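Local coordinates for protein glycosyl hydrolase, family 38 (Enterococcus faecalis, PDB 5KBP) that probably binds carbohydrate and hydrolyses alpha-mannosidic linkages, as expected of a family 38 glycoside hydrolase, at residues 566-569 and 574-577. Sequence-based numbering, arbitrary orientation.
Sequences GDIG and FFKP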
loop_
_atom_site.group_PDB
_atom_site.type_symbol
_atom_site.label_atom_id
_atom_site.label_comp_id
_atom_site.label_asym_id
_atom_site.label_seq_id
_atom_site.Cartn_x
_atom_site.Cartn_y
_atom_site.Cartn_z
ATOM N N GLY A 566 29.897 -12.973 -0.238
ATOM C CA GLY A 566 28.911 -13.163 -1.278
ATOM C C GLY A 566 27.768 -14.049 -0.826
ATOM O O GLY A 566 27.860 -14.798 0.146
ATOM N N ASP A 567 26.657 -13.952 -1.552
ATOM C CA ASP A 567 25.490 -14.783 -1.268
ATOM C C ASP A 567 24.781 -15.053 -2.586
ATOM O O ASP A 567 24.208 -14.136 -3.184
ATOM C CB ASP A 567 24.558 -14.110 -0.265
ATOM C CG ASP A 567 23.344 -14.960 0.064
ATOM O OD1 ASP A 567 23.363 -16.172 -0.232
ATOM O OD2 ASP A 567 22.374 -14.418 0.633
ATOM N N ILE A 568 24.821 -16.306 -3.033
ATOM C CA ILE A 568 24.178 -16.699 -4.281
ATOM C C ILE A 568 23.026 -17.644 -3.969
ATOM O O ILE A 568 22.731 -18.565 -4.741
ATOM C CB ILE A 568 25.186 -17.340 -5.252
ATOM C CG1 ILE A 568 25.905 -18.514 -4.585
ATOM C CG2 ILE A 568 26.190 -16.301 -5.735
ATOM C CD1 ILE A 568 26.862 -19.240 -5.504
ATOM N N GLY A 569 22.365 -17.421 -2.836
ATOM C CA GLY A 569 21.217 -18.222 -2.464
ATOM C C GLY A 569 19.906 -17.606 -2.907
ATOM O O GLY A 569 19.737 -17.256 -4.080
ATOM N N PHE A 574 20.859 -18.676 2.756
ATOM C CA PHE A 574 22.143 -18.065 2.450
ATOM C C PHE A 574 23.116 -19.135 1.978
ATOM O O PHE A 574 23.152 -20.241 2.525
ATOM C CB PHE A 574 22.708 -17.347 3.680
ATOM C CG PHE A 574 24.170 -16.993 3.567
ATOM C CD1 PHE A 574 24.567 -15.824 2.942
ATOM C CD2 PHE A 574 25.145 -17.820 4.107
ATOM C CE1 PHE A 574 25.906 -15.491 2.841
ATOM C CE2 PHE A 574 26.489 -17.492 4.010
ATOM C CZ PHE A 574 26.869 -16.324 3.375
ATOM N N PHE A 575 23.910 -18.799 0.962
ATOM C CA PHE A 575 24.934 -19.718 0.470
ATOM C C PHE A 575 26.090 -18.898 -0.082
ATOM O O PHE A 575 25.928 -18.189 -1.080
ATOM C CB PHE A 575 24.374 -20.660 -0.592
ATOM C CG PHE A 575 25.371 -21.676 -1.078
ATOM C CD1 PHE A 575 25.638 -22.816 -0.336
ATOM C CD2 PHE A 575 26.047 -21.490 -2.273
ATOM C CE1 PHE A 575 26.556 -23.751 -0.776
ATOM C CE2 PHE A 575 26.967 -22.422 -2.720
ATOM C CZ PHE A 575 27.221 -23.554 -1.970
ATOM N N LYS A 576 27.245 -19.003 0.559
ATOM C CA LYS A 576 28.431 -18.291 0.105
ATOM C C LYS A 576 29.020 -18.989 -1.116
ATOM O O LYS A 576 29.120 -20.222 -1.125
ATOM C CB LYS A 576 29.473 -18.225 1.220
ATOM C CG LYS A 576 30.744 -17.477 0.858
ATOM C CD LYS A 576 31.788 -17.619 1.955
ATOM C CE LYS A 576 32.181 -19.077 2.157
ATOM N NZ LYS A 576 33.217 -19.234 3.216
ATOM N N PRO A 577 29.394 -18.251 -2.162
ATOM C CA PRO A 577 30.079 -18.879 -3.297
ATOM C C PRO A 577 31.342 -19.598 -2.846
ATOM O O PRO A 577 31.999 -19.204 -1.879
ATOM C CB PRO A 577 30.397 -17.698 -4.226
ATOM C CG PRO A 577 30.177 -16.463 -3.396
ATOM C CD PRO A 577 29.129 -16.824 -2.399
#
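Asp567, whose side chain closes an Asx turn onto Gly569 N, also meets Phe574 and Phe575 across the contact, in the loop between strands 555-566 and 583-584 in the C-terminal beta-rich part of the family 38 chain. With CG anti to the backbone N (chi1 -179°), the side chain crosses at a slant the Phe574 ring, which also takes a cation-pi contact from Arg673. Its CB lies 3.6 Å from CD1 of that ring, and CG comes closer to the same atom, at 3.2 Å, the carboxylate and ring planes inclined by 50°. OD1 then takes two backbone donors from opposite faces of the carboxylate plane: Phe575 N in an almost straight bond of 2.9 Å, and Gly569 N at 3.1 Å, the bond that closes the turn. OD2 lies 3.5 Å from Phe574 CD1 and forms a salt bridge with Arg752, so both oxygens are engaged and the group's rotation is probably fixed.

The second hydrogen bond between the segments runs from Ile568 N to Phe575 O (2.9 Å). Beyond it the Ile568 side chain spans Phe575 and Pro577: CG1 approaches the edge of the Phe575 ring in its plane, 3.8 Å from CD2, and CD1 ends 4.1 Å from Pro577 CB.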